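Local coordinates for protein glutaredoxin (Methanosarcina acetivorans, PDB 5CAX) that reduces protein disulfides with coenzyme M as the electron source, acting as a glutaredoxin-like enzyme of a methane-producing archaeon, at residues I64-R69 and T78-D83. Residues are numbered along the deposited sequence; the frame is centred on the assembly and turned at random.
With ACY (acetic acid), chain H.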
# COMPACT_ATOMS: atom_id res chain seq x y z
N ILE A 64 -9.47 6.38 3.25
CA ILE A 64 -9.96 5.49 4.30
C ILE A 64 -11.07 4.55 3.78
O ILE A 64 -11.08 3.35 4.10
CB ILE A 64 -10.51 6.30 5.49
CG1 ILE A 64 -9.36 6.91 6.29
CG2 ILE A 64 -11.35 5.43 6.39
CD1 ILE A 64 -8.37 5.90 6.72
N LYS A 65 -11.98 5.12 2.99
CA LYS A 65 -13.12 4.40 2.41
C LYS A 65 -12.68 3.35 1.40
O LYS A 65 -13.31 2.30 1.27
CB LYS A 65 -14.07 5.40 1.75
CG LYS A 65 -15.54 5.08 1.93
CD LYS A 65 -16.29 6.28 2.49
CE LYS A 65 -16.06 7.51 1.63
NZ LYS A 65 -16.96 8.63 1.98
N GLN A 66 -11.61 3.63 0.68
CA GLN A 66 -11.04 2.65 -0.23
C GLN A 66 -10.44 1.48 0.54
O GLN A 66 -10.65 0.32 0.21
CB GLN A 66 -10.01 3.33 -1.15
CG GLN A 66 -8.96 2.43 -1.83
CD GLN A 66 -9.47 1.70 -3.06
OE1 GLN A 66 -10.69 1.56 -3.27
NE2 GLN A 66 -8.53 1.26 -3.91
N VAL A 67 -9.66 1.81 1.56
CA VAL A 67 -9.03 0.78 2.39
C VAL A 67 -10.06 -0.19 2.97
O VAL A 67 -9.85 -1.40 2.97
CB VAL A 67 -8.17 1.41 3.52
CG1 VAL A 67 -7.85 0.39 4.59
CG2 VAL A 67 -6.87 1.98 2.95
N SER A 68 -11.19 0.33 3.44
CA SER A 68 -12.20 -0.50 4.07
C SER A 68 -12.90 -1.46 3.10
O SER A 68 -13.44 -2.48 3.54
CB SER A 68 -13.24 0.36 4.80
OG SER A 68 -13.87 1.27 3.95
N ARG A 69 -12.90 -1.16 1.81
CA ARG A 69 -13.48 -2.05 0.80
C ARG A 69 -12.70 -3.38 0.75
O ARG A 69 -13.26 -4.42 0.44
CB ARG A 69 -13.49 -1.41 -0.60
CG ARG A 69 -14.49 -0.27 -0.77
CD ARG A 69 -14.40 0.41 -2.14
NE ARG A 69 -15.01 -0.35 -3.21
CZ ARG A 69 -14.40 -0.74 -4.33
NH1 ARG A 69 -13.11 -0.47 -4.52
NH2 ARG A 69 -15.09 -1.40 -5.27
N THR A 78 -2.35 -1.59 4.46
CA THR A 78 -3.17 -2.35 3.53
C THR A 78 -2.61 -2.17 2.11
O THR A 78 -2.62 -1.07 1.57
CB THR A 78 -4.66 -1.93 3.64
OG1 THR A 78 -5.08 -2.12 5.01
CG2 THR A 78 -5.54 -2.78 2.73
N THR A 79 -2.05 -3.25 1.56
CA THR A 79 -1.60 -3.26 0.17
C THR A 79 -2.60 -3.89 -0.81
O THR A 79 -2.95 -5.06 -0.69
CB THR A 79 -0.29 -3.97 0.00
OG1 THR A 79 0.66 -3.44 0.94
CG2 THR A 79 0.21 -3.77 -1.45
N ILE A 80 -3.02 -3.12 -1.81
CA ILE A 80 -4.03 -3.55 -2.75
C ILE A 80 -3.44 -3.99 -4.10
O ILE A 80 -2.67 -3.26 -4.71
CB ILE A 80 -5.06 -2.41 -2.91
CG1 ILE A 80 -5.73 -2.21 -1.54
CG2 ILE A 80 -6.09 -2.71 -4.01
CD1 ILE A 80 -6.65 -1.05 -1.40
N LEU A 81 -3.76 -5.21 -4.54
CA LEU A 81 -3.19 -5.72 -5.78
C LEU A 81 -4.24 -5.86 -6.89
O LEU A 81 -5.25 -6.54 -6.73
CB LEU A 81 -2.47 -7.06 -5.55
CG LEU A 81 -1.45 -7.03 -4.40
CD1 LEU A 81 -0.71 -8.34 -4.29
CD2 LEU A 81 -0.48 -5.90 -4.58
N ASN A 82 -3.96 -5.18 -8.01
CA ASN A 82 -4.79 -5.19 -9.22
C ASN A 82 -6.20 -4.74 -8.97
O ASN A 82 -7.11 -5.11 -9.69
CB ASN A 82 -4.81 -6.59 -9.84
CG ASN A 82 -3.42 -7.09 -10.15
OD1 ASN A 82 -2.49 -6.29 -10.25
ND2 ASN A 82 -3.27 -8.39 -10.31
N ASP A 83 -6.38 -3.92 -7.93
CA ASP A 83 -7.71 -3.52 -7.51
C ASP A 83 -8.48 -4.77 -7.08
O ASP A 83 -9.69 -4.74 -7.04
CB ASP A 83 -8.47 -2.75 -8.63
CG ASP A 83 -7.88 -1.37 -8.91
OD1 ASP A 83 -7.71 -0.55 -7.98
OD2 ASP A 83 -7.56 -1.08 -10.08
C ACY H . -5.26 -12.14 -11.43
O ACY H . -6.20 -11.66 -12.11
OXT ACY H . -4.40 -11.45 -10.85
CH3 ACY H . -5.18 -13.63 -11.29
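Two side-chain pairs join the C-terminal part of helix 57-70 to strand 78-81: V67 against T78, where the CA atoms of helix and strand come closest (6.7 Å), and Q66 against I80. V67 meets the threonine with one branch. Its CG1 lies anti to the backbone N (chi1 164°) and reaches T78 OG1 at 3.8 Å and T78 CB at 4.1 Å, the two side chains crossing at a slant. The hydroxyl offers the methyl only a van der Waals surface; its polar partners are S75 O and N71 ND2, in the connection that leads from helix to strand, and through these bonds the side chain of buried T78 ties the first residue of the strand to that connection. Q66 starts from a CB that points neither at the strand nor away from it. With CG anti to the backbone N and the chain bent at chi2 (79°), its amide is carried over to the isoleucine, placing NE2 3.9 Å from I80 CD1, while Q66 CG lies 4.2 Å from the same terminal methyl, with which I80 makes its side of the contact. On the far side of the amide, Q66 OE1 lies in the plane of the R69 guanidinium, at its edge, and accepts a weak hydrogen bond from R69 NH1 (3.4 Å). The contact is buried van der Waals packing of a helix on a sheet, as in the thioredoxin fold, with an amide nitrogen and a hydroxyl among the touching atoms. T78 and I80, alternate residues of one strand face, turn toward the helix, and their backbones pair with Y25 and V23 of the antiparallel strand 22-26. The side chains of Q66, V67 and I80 also touch Y25, so the helix packs on strand 22-26 as well as on 78-81, while T79 pairs with I87 of strand 85-88.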